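Local coordinates for putative uncharacterized protein lp_3323 (Lactobacillus plantarum, PDB 3DC7) that is of unknown function but belongs to the GDSL-like lipase/acylhydrolase family and is probably a hydrolase of the SGNH type, assembled here with three chains, at residues Ser142-Gly145 with Gly146-Ala150; Gly156-Gln159 with Ser160-Glu163; His177-Leu180 with Tyr181-Ala184; Lys215-Ser218 with Phe219-His223. All blocks are in the same frame, centred on the assembly; numbering follows the deposited sequence. Where two conformers were deposited one is given.

Contact 1: Ser142-Gly145 with Gly146-Ala150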
loop_
_atom_site.group_PDB
_atom_site.type_symbol
_atom_site.label_atom_id
_atom_site.label_comp_id
_atom_site.label_asym_id
_atom_site.label_seq_id
_atom_site.Cartn_x
_atom_site.Cartn_y
_atom_site.Cartn_z
ATOM N N SER A 142 19.912 -0.554 18.201
ATOM C CA SER A 142 20.281 -1.468 19.282
ATOM C C SER A 142 20.897 -0.792 20.509
ATOM O O SER A 142 21.442 -1.464 21.382
ATOM C CB SER A 142 21.250 -2.526 18.755
ATOM O OG SER A 142 20.552 -3.547 18.065
ATOM N N ASP A 143 20.809 0.529 20.579
ATOM C CA ASP A 143 21.564 1.266 21.578
ATOM C C ASP A 143 20.748 1.788 22.754
ATOM O O ASP A 143 21.307 2.401 23.657
ATOM C CB ASP A 143 22.346 2.401 20.909
ATOM C CG ASP A 143 23.447 1.886 19.975
ATOM O OD1 ASP A 143 23.973 0.762 20.199
ATOM O OD2 ASP A 143 23.793 2.614 19.009
ATOM N N PHE A 144 19.439 1.533 22.756
ATOM C CA PHE A 144 18.576 1.982 23.857
ATOM C C PHE A 144 18.747 1.191 25.171
ATOM O O PHE A 144 18.842 1.786 26.238
ATOM C CB PHE A 144 17.093 2.004 23.442
ATOM C CG PHE A 144 16.167 2.477 24.535
ATOM C CD1 PHE A 144 16.057 3.839 24.837
ATOM C CD2 PHE A 144 15.425 1.562 25.275
ATOM C CE1 PHE A 144 15.203 4.285 25.854
ATOM C CE2 PHE A 144 14.563 1.995 26.305
ATOM C CZ PHE A 144 14.455 3.358 26.591
ATOM N N GLY A 145 18.744 -0.139 25.089
ATOM C CA GLY A 145 18.838 -0.986 26.284
ATOM C C GLY A 145 17.794 -2.090 26.285
ATOM O O GLY A 145 16.977 -2.173 25.365
ATOM N N GLY A 146 17.819 -2.940 27.317
ATOM C CA GLY A 146 16.877 -4.058 27.424
ATOM C C GLY A 146 16.796 -4.853 26.133
ATOM O O GLY A 146 17.831 -5.120 25.511
ATOM N N SER A 147 15.578 -5.213 25.725
ATOM C CA SER A 147 15.360 -6.002 24.512
ATOM C C SER A 147 15.049 -5.128 23.301
ATOM O O SER A 147 14.432 -5.596 22.329
ATOM C CB SER A 147 14.225 -7.006 24.702
ATOM O OG SER A 147 14.471 -7.888 25.787
ATOM N N PHE A 148 15.465 -3.862 23.362
ATOM C CA PHE A 148 15.277 -2.955 22.243
ATOM C C PHE A 148 16.422 -3.130 21.248
ATOM O O PHE A 148 17.459 -2.488 21.362
ATOM C CB PHE A 148 15.182 -1.510 22.730
ATOM C CG PHE A 148 13.871 -1.168 23.367
ATOM C CD1 PHE A 148 13.688 -1.319 24.740
ATOM C CD2 PHE A 148 12.823 -0.673 22.601
ATOM C CE1 PHE A 148 12.473 -0.990 25.337
ATOM C CE2 PHE A 148 11.605 -0.344 23.183
ATOM C CZ PHE A 148 11.431 -0.503 24.560
ATOM N N SER A 149 16.224 -4.008 20.276
ATOM C CA SER A 149 17.311 -4.430 19.390
ATOM C C SER A 149 16.949 -4.226 17.917
ATOM O O SER A 149 15.773 -4.234 17.539
ATOM C CB SER A 149 17.678 -5.899 19.699
ATOM O OG SER A 149 18.458 -6.526 18.695
ATOM N N ALA A 150 17.966 -4.039 17.084
ATOM C CA ALA A 150 17.760 -3.934 15.650
ATOM C C ALA A 150 17.461 -5.305 15.023
ATOM O O ALA A 150 17.048 -5.389 13.865
ATOM C CB ALA A 150 18.971 -3.280 14.994
HETATM O O HOH W 1 17.481 0.491 20.698
#

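Contact 2: Gly156-Gln159 with Ser160-Glu163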
loop_
_atom_site.group_PDB
_atom_site.type_symbol
_atom_site.label_atom_id
_atom_site.label_comp_id
_atom_site.label_asym_id
_atom_site.label_seq_id
_atom_site.Cartn_x
_atom_site.Cartn_y
_atom_site.Cartn_z
ATOM N N GLY A 156 12.640 -13.521 20.943
ATOM C CA GLY A 156 13.136 -13.975 19.649
ATOM C C GLY A 156 12.353 -13.558 18.419
ATOM O O GLY A 156 12.661 -14.027 17.327
ATOM N N TYR A 157 11.342 -12.694 18.575
ATOM C CA TYR A 157 10.633 -12.143 17.420
ATOM C C TYR A 157 11.356 -10.914 16.903
ATOM O O TYR A 157 12.139 -10.297 17.617
ATOM C CB TYR A 157 9.192 -11.760 17.751
ATOM C CG TYR A 157 8.328 -12.891 18.230
ATOM C CD1 TYR A 157 7.834 -13.845 17.343
ATOM C CD2 TYR A 157 8.004 -13.008 19.583
ATOM C CE1 TYR A 157 7.038 -14.889 17.791
ATOM C CE2 TYR A 157 7.211 -14.048 20.045
ATOM C CZ TYR A 157 6.733 -14.978 19.146
ATOM O OH TYR A 157 5.946 -15.995 19.616
ATOM N N ARG A 158 11.072 -10.569 15.651
ATOM C CA ARG A 158 11.608 -9.377 15.010
ATOM C C ARG A 158 10.559 -8.269 15.081
ATOM O O ARG A 158 9.376 -8.550 15.205
ATOM C CB ARG A 158 11.964 -9.689 13.550
ATOM C CG ARG A 158 12.752 -11.000 13.364
ATOM C CD ARG A 158 12.673 -11.551 11.932
ATOM N NE ARG A 158 11.290 -11.792 11.524
ATOM C CZ ARG A 158 10.899 -12.703 10.637
ATOM N NH1 ARG A 158 11.779 -13.500 10.045
ATOM N NH2 ARG A 158 9.610 -12.823 10.350
ATOM N N GLN A 159 10.999 -7.014 15.001
ATOM C CA GLN A 159 10.069 -5.875 15.003
ATOM C C GLN A 159 9.011 -6.030 13.901
ATOM O O GLN A 159 7.830 -5.770 14.135
ATOM C CB GLN A 159 10.827 -4.540 14.876
ATOM C CG GLN A 159 9.958 -3.299 15.112
ATOM C CD GLN A 159 10.739 -1.986 15.001
ATOM O OE1 GLN A 159 11.979 -1.976 14.959
ATOM N NE2 GLN A 159 10.012 -0.868 14.940
ATOM N N SER A 160 9.445 -6.488 12.722
ATOM C CA SER A 160 8.562 -6.702 11.569
ATOM C C SER A 160 7.478 -7.766 11.778
ATOM O O SER A 160 6.517 -7.822 11.011
ATOM C CB SER A 160 9.374 -7.029 10.318
ATOM O OG SER A 160 10.027 -8.283 10.458
ATOM N N ASP A 161 7.623 -8.612 12.801
ATOM C CA ASP A 161 6.533 -9.549 13.163
ATOM C C ASP A 161 5.371 -8.820 13.834
ATOM O O ASP A 161 4.207 -9.149 13.604
ATOM C CB ASP A 161 7.045 -10.663 14.061
ATOM C CG ASP A 161 7.985 -11.595 13.341
ATOM O OD1 ASP A 161 7.689 -11.939 12.177
ATOM O OD2 ASP A 161 9.023 -11.983 13.922
ATOM N N TYR A 162 5.701 -7.813 14.649
ATOM C CA TYR A 162 4.694 -6.956 15.288
ATOM C C TYR A 162 4.071 -5.999 14.282
ATOM O O TYR A 162 2.863 -5.811 14.237
ATOM C CB TYR A 162 5.321 -6.182 16.443
ATOM C CG TYR A 162 5.730 -7.062 17.603
ATOM C CD1 TYR A 162 6.873 -7.858 17.534
ATOM C CD2 TYR A 162 4.978 -7.099 18.769
ATOM C CE1 TYR A 162 7.244 -8.663 18.594
ATOM C CE2 TYR A 162 5.348 -7.905 19.835
ATOM C CZ TYR A 162 6.481 -8.678 19.737
ATOM O OH TYR A 162 6.850 -9.474 20.782
ATOM N N GLU A 163 4.920 -5.400 13.474
ATOM C CA GLU A 163 4.503 -4.579 12.344
ATOM C C GLU A 163 3.505 -5.315 11.417
ATOM O O GLU A 163 2.505 -4.737 11.016
ATOM C CB GLU A 163 5.759 -4.094 11.607
ATOM C CG GLU A 163 5.524 -3.520 10.218
ATOM C CD GLU A 163 4.796 -2.188 10.261
ATOM O OE1 GLU A 163 4.786 -1.554 11.342
ATOM O OE2 GLU A 163 4.232 -1.791 9.216
#

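Contact 3: His177-Leu180 with Tyr181-Ala184. With NA (sodium ion), chain H.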
loop_
_atom_site.group_PDB
_atom_site.type_symbol
_atom_site.label_atom_id
_atom_site.label_comp_id
_atom_site.label_asym_id
_atom_site.label_seq_id
_atom_site.Cartn_x
_atom_site.Cartn_y
_atom_site.Cartn_z
ATOM N N HIS A 177 -3.702 2.080 7.910
ATOM C CA HIS A 177 -2.474 1.830 8.641
ATOM C C HIS A 177 -1.344 2.586 7.986
ATOM O O HIS A 177 -1.009 2.311 6.847
ATOM C CB HIS A 177 -2.167 0.320 8.707
ATOM C CG HIS A 177 -0.793 0.002 9.230
ATOM N ND1 HIS A 177 0.010 -0.967 8.670
ATOM C CD2 HIS A 177 -0.077 0.538 10.250
ATOM C CE1 HIS A 177 1.157 -1.024 9.325
ATOM N NE2 HIS A 177 1.132 -0.119 10.289
ATOM N N LEU A 178 -0.778 3.547 8.710
ATOM C CA LEU A 178 0.407 4.264 8.270
ATOM C C LEU A 178 1.661 3.629 8.880
ATOM O O LEU A 178 1.888 3.718 10.095
ATOM C CB LEU A 178 0.312 5.742 8.672
ATOM C CG LEU A 178 1.550 6.648 8.528
ATOM C CD1 LEU A 178 2.147 6.617 7.128
ATOM C CD2 LEU A 178 1.177 8.072 8.892
ATOM N N SER A 179 2.475 2.999 8.041
ATOM C CA SER A 179 3.663 2.309 8.522
ATOM C C SER A 179 4.900 3.177 8.390
ATOM O O SER A 179 5.478 3.258 7.299
ATOM C CB SER A 179 3.866 1.016 7.745
ATOM O OG SER A 179 5.113 0.438 8.089
ATOM N N LEU A 180 5.305 3.839 9.481
ATOM C CA LEU A 180 6.570 4.604 9.468
ATOM C C LEU A 180 7.741 3.649 9.280
ATOM O O LEU A 180 8.782 4.006 8.735
ATOM C CB LEU A 180 6.762 5.404 10.749
ATOM C CG LEU A 180 5.706 6.439 11.114
ATOM C CD1 LEU A 180 6.116 7.118 12.400
ATOM C CD2 LEU A 180 5.531 7.459 9.985
ATOM N N TYR A 181 7.547 2.425 9.747
ATOM C CA TYR A 181 8.480 1.334 9.524
ATOM C C TYR A 181 8.876 1.221 8.032
ATOM O O TYR A 181 10.065 1.275 7.714
ATOM C CB TYR A 181 7.890 0.015 10.054
ATOM C CG TYR A 181 8.877 -1.122 10.097
ATOM C CD1 TYR A 181 9.082 -1.939 8.979
ATOM C CD2 TYR A 181 9.620 -1.383 11.250
ATOM C CE1 TYR A 181 10.008 -2.986 9.014
ATOM C CE2 TYR A 181 10.530 -2.423 11.295
ATOM C CZ TYR A 181 10.724 -3.222 10.173
ATOM O OH TYR A 181 11.632 -4.259 10.214
ATOM N N ARG A 182 7.878 1.096 7.148
ATOM C CA ARG A 182 8.079 0.905 5.694
ATOM C C ARG A 182 8.404 2.161 4.888
ATOM O O ARG A 182 9.063 2.069 3.847
ATOM C CB ARG A 182 6.822 0.323 5.028
ATOM C CG ARG A 182 6.414 -1.047 5.471
ATOM C CD ARG A 182 5.721 -1.796 4.332
ATOM N NE ARG A 182 5.704 -3.230 4.616
ATOM C CZ ARG A 182 5.755 -4.194 3.697
ATOM N NH1 ARG A 182 5.843 -3.895 2.404
ATOM N NH2 ARG A 182 5.735 -5.470 4.081
ATOM N N ASP A 183 7.888 3.310 5.322
ATOM C CA ASP A 183 7.793 4.478 4.443
ATOM C C ASP A 183 8.320 5.809 4.994
ATOM O O ASP A 183 8.262 6.814 4.285
ATOM C CB ASP A 183 6.338 4.690 3.998
ATOM C CG ASP A 183 5.868 3.680 2.944
ATOM O OD1 ASP A 183 6.566 3.442 1.911
ATOM O OD2 ASP A 183 4.752 3.144 3.152
ATOM N N ALA A 184 8.822 5.829 6.232
ATOM C CA ALA A 184 9.307 7.072 6.867
ATOM C C ALA A 184 10.532 7.684 6.182
ATOM O O ALA A 184 10.784 8.888 6.305
ATOM C CB ALA A 184 9.611 6.824 8.334
HETATM NA NA NA H . 6.779 2.289 -0.049
HETATM O O HOH W 2 1.999 3.190 5.204
HETATM O O HOH W 3 4.607 2.418 0.530
#

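Contact 4: Lys215-Ser218 with Phe219-His223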
loop_
_atom_site.group_PDB
_atom_site.type_symbol
_atom_site.label_atom_id
_atom_site.label_comp_id
_atom_site.label_asym_id
_atom_site.label_seq_id
_atom_site.Cartn_x
_atom_site.Cartn_y
_atom_site.Cartn_z
ATOM N N LYS A 215 4.954 13.046 7.133
ATOM C CA LYS A 215 4.490 11.739 6.664
ATOM C C LYS A 215 3.029 11.531 7.009
ATOM O O LYS A 215 2.277 10.997 6.202
ATOM C CB LYS A 215 5.356 10.604 7.230
ATOM C CG LYS A 215 6.757 10.530 6.604
ATOM C CD LYS A 215 6.700 10.222 5.099
ATOM C CE LYS A 215 8.059 10.453 4.413
ATOM N NZ LYS A 215 8.156 11.795 3.750
ATOM N N LEU A 216 2.624 11.982 8.196
ATOM C CA LEU A 216 1.247 11.837 8.637
ATOM C C LEU A 216 0.297 12.729 7.831
ATOM O O LEU A 216 -0.761 12.275 7.424
ATOM C CB LEU A 216 1.116 12.096 10.145
ATOM C CG LEU A 216 -0.254 12.057 10.828
ATOM C CD1 LEU A 216 -1.067 10.815 10.492
ATOM C CD2 LEU A 216 -0.025 12.116 12.345
ATOM N N GLN A 217 0.663 13.986 7.614
ATOM C CA GLN A 217 -0.194 14.879 6.821
ATOM C C GLN A 217 -0.413 14.326 5.404
ATOM O O GLN A 217 -1.553 14.285 4.929
ATOM C CB GLN A 217 0.341 16.312 6.793
ATOM C CG GLN A 217 -0.620 17.328 6.164
ATOM C CD GLN A 217 -1.871 17.592 7.011
ATOM O OE1 GLN A 217 -1.779 17.956 8.176
ATOM N NE2 GLN A 217 -3.034 17.414 6.419
ATOM N N SER A 218 0.665 13.862 4.760
ATOM C CA SER A 218 0.590 13.276 3.417
ATOM C C SER A 218 -0.388 12.126 3.414
ATOM O O SER A 218 -1.220 12.025 2.522
ATOM C CB SER A 218 1.945 12.739 2.961
ATOM O OG SER A 218 2.846 13.790 2.729
ATOM N N PHE A 219 -0.270 11.262 4.418
ATOM C CA PHE A 219 -1.104 10.076 4.526
ATOM C C PHE A 219 -2.582 10.460 4.675
ATOM O O PHE A 219 -3.454 9.878 4.033
ATOM C CB PHE A 219 -0.639 9.186 5.691
ATOM C CG PHE A 219 -1.312 7.840 5.720
ATOM C CD1 PHE A 219 -0.812 6.786 4.972
ATOM C CD2 PHE A 219 -2.456 7.639 6.472
ATOM C CE1 PHE A 219 -1.434 5.556 4.979
ATOM C CE2 PHE A 219 -3.091 6.401 6.483
ATOM C CZ PHE A 219 -2.573 5.359 5.734
ATOM N N LEU A 220 -2.847 11.448 5.512
ATOM C CA LEU A 220 -4.208 11.914 5.747
ATOM C C LEU A 220 -4.820 12.496 4.479
ATOM O O LEU A 220 -5.982 12.210 4.163
ATOM C CB LEU A 220 -4.254 12.937 6.887
ATOM C CG LEU A 220 -3.924 12.415 8.285
ATOM C CD1 LEU A 220 -3.790 13.584 9.238
ATOM C CD2 LEU A 220 -4.998 11.456 8.796
ATOM N N ASP A 221 -4.034 13.295 3.758
ATOM C CA ASP A 221 -4.448 13.885 2.482
ATOM C C ASP A 221 -4.840 12.834 1.440
ATOM O O ASP A 221 -5.738 13.069 0.640
ATOM C CB ASP A 221 -3.342 14.791 1.919
ATOM C CG ASP A 221 -3.149 16.076 2.733
ATOM O OD1 ASP A 221 -3.985 16.377 3.606
ATOM O OD2 ASP A 221 -2.155 16.802 2.496
ATOM N N SER A 222 -4.172 11.681 1.471
ATOM C CA SER A 222 -4.348 10.624 0.476
ATOM C C SER A 222 -5.378 9.575 0.881
ATOM O O SER A 222 -5.699 8.682 0.091
ATOM C CB SER A 222 -3.009 9.925 0.210
ATOM O OG SER A 222 -1.963 10.877 0.049
ATOM N N HIS A 223 -5.900 9.667 2.102
ATOM C CA HIS A 223 -6.811 8.639 2.596
ATOM C C HIS A 223 -8.151 9.156 3.101
ATOM O O HIS A 223 -9.105 8.377 3.193
ATOM C CB HIS A 223 -6.123 7.771 3.663
ATOM C CG HIS A 223 -5.231 6.719 3.087
ATOM N ND1 HIS A 223 -4.002 7.007 2.525
ATOM C CD2 HIS A 223 -5.394 5.381 2.965
ATOM C CE1 HIS A 223 -3.453 5.894 2.075
ATOM N NE2 HIS A 223 -4.273 4.892 2.334
#

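Contact 1: Ser142-Gly145 with Gly146-Ala150
Phe144 and Phe148 point the same way from a tight chain reversal and meet as a T-shaped (edge-to-face) pair, the edge of Phe144 directed at the face of Phe148. Their planes stand at 74° and their ring centroids are 4.9 Å apart. The closest carbons are Phe144 CD2 and Phe148 CD1, at 3.4 Å. With CG of Phe144 swung opposite its backbone N (chi1 -179°) and CG of Phe148 beside its own N (chi1 -75°), the two rings end up on one flank of the reversal. Phe148 is the buried member, resting on Arg97 and Ile140, while the exposed Phe144 reaches Asp200 and Leu202. The reversal is a type II' beta turn from Gly145 to Phe148, closed by Phe148 N donating to Gly145 O at 3.0 Å; that same oxygen lies in the plane of the Phe148 ring, at its edge. Gly145 has a backbone shape at which a CB would jam against the preceding carbonyl O, and the positive phi of Gly146 suits a residue without a side chain. The turn belongs to the long loop between strand 132-136 and helix 159-173 of the SGNH-hydrolase fold. Away from the rings the two arms are held loosely, through water 1, which accepts from Phe144 N at 3.0 Å and donates to Phe148 O at 3.1 Å. Beyond the water, exposed Ser142 makes a direct, well-aligned link: its OG takes a nearly straight 2.8 Å bond from Ala150 N. Ser147 OG bonds to Asp98, and Ser149 OG to Val151 N.

Contact 2: Gly156-Gln159 with Ser160-Glu163
Asp161 OD2 receives the backbone N of Arg158 at 3.0 Å, on its anti side, and Asp161 N in turn donates to Arg158 O. This reciprocal pair sits at the start of helix 159-173, the helix of the beta-alpha-beta crossover between the parallel strands 132-136 and 177-179. The arginine side chain was modelled in two conformers; in the one given here it adds a salt bridge, NH2 meeting the syn side of Asp161 OD1 at 2.8 Å, with the guanidinium and carboxylate planes 32° apart. An alanine at Asp161 is likely to leave the Arg158 N-H without this acceptor and, in this conformer, the guanidinium without its acidic mate. Next outward, Tyr157 CB packs on Tyr162 CE1 at 3.8 Å, the two side chains crossing at about a right angle. Tyr162 OH is held by Gln99 O and Asn153 ND2, and the Gln159 amide by Ile138 O and Ile140 N, tying the helix start to the surrounding loops. Tyr104 of a neighbouring subunit packs on Arg158 and Ser160. At the turn itself Gln159 O takes Glu163 N in its carbonyl plane (N to O 3.0 Å), and the ring edge of Tyr162 presents CD1 to Arg158 O at 3.5 Å.

Contact 3: His177-Leu180 with Tyr181-Ala184
Ser179 OG takes the backbone N-H of Arg182 in a 3.0 Å capping bond. With chi1 172°, the hydroxyl lies opposite its own backbone N and beside its carbonyl carbon, which directs it at the first turn of the following helix. It also sits 3.3 Å from Arg182 CG, while the rest of the arginine leads away from the serine. Ser179 is thus the N-cap of helix 180-183, where strand 177-179, an outermost strand of the chain's parallel sheet in this SGNH-hydrolase fold, passes directly into a short helix. Without the hydroxyl, as with an alanine here, the Arg182 N-H and Glu163 OE2, a second hydrogen-bond partner of OG, would probably each lose a mate, weakening the helix start. Ser179 O receives only weak bonds from Arg182 N and Asp183 N. Leu180 presents CB to Ala184 CB at 4.0 Å, and its O accepts Ala184 N at 3.1 Å. Tyr181 CG is turned opposite its backbone N (chi1 -169°); the ring leads off to meet that of His139, and its OH bonds to Asp172 of a neighbouring subunit. The two carboxylate oxygens of Asp183 divide their work. Asp183 OD1 binds the sodium ion at 2.3 Å. Asp183 OD2 weakly accepts from water 3 at 2.7 Å, and this water is itself a ligand of the metal.

Contact 4: Lys215-Ser218 with Phe219-His223
Lys215 O accepts the backbone N-H of Phe219 at 3.1 Å, an i to i+4 helical bond, while the lysine side chain leads away and its NZ bonds to His223 O of a neighbouring subunit. Leu216 follows, on the buried side. With CG opposite its backbone N (chi1 177°), it brings CD1 to 3.9 Å from Leu220 CG, and its carbonyl takes Leu220 N. Leu46 of helix 42-50 and Leu133, Ile135 and Leu178 of the sheet also touch Leu216. These bonds and packings belong to helix 206-223, the last helix of the chain, which lies against the parallel sheet in the alpha/beta fold of the SGNH hydrolases. Gln217 comes next, its chain bent at chi2 (69°) to bring the amide round to the acid one turn on: NE2 donates to Asp221 OD1 at 3.1 Å. The oxygen lies in the amide plane, but the nitrogen arrives from above the carboxylate plane, the two groups being turned 47° apart. Val19, near the start of the modelled chain, shares this pair, its O accepting from Gln217 NE2 and its N donating to Asp221 OD1; Trp50 NE1 holds Gln217 OE1. At Ser218 the carbonyl O accepts Ser222 OG at 2.8 Å and, weakly, Ser222 N, while Ser218 OG turns back to Arg214 O. Beyond it, His223 ND1 lies 3.8 Å above the centre of one Phe219 ring face and makes a weak 3.3 Å hydrogen bond to Phe219 O.

Overall arrangement
Contacts 2 and 3 are directly joined: Glu163 OE2 lies 2.6 Å from Ser179 OG, a hydrogen bond between the first turn of one helix and the cap of the next. Contacts 3 and 4, with centres 11 Å apart, meet through Leu178 CD1 and Phe219 CD1 at 3.7 Å. The sodium ion binds at contact 3, about 9 Å from the Lys215 side chain and 10 Å from that of Glu163. Contact 1 stands apart at the surface, its centre about 30 Å from that of contact 4. It touches Asp200, which sits in a DxxH sequence like the one supplying the catalytic Asp and His of SGNH hydrolases, so probably near the active site. Contacts 2, 3 and 4 touch a second subunit, contact 4 also the third.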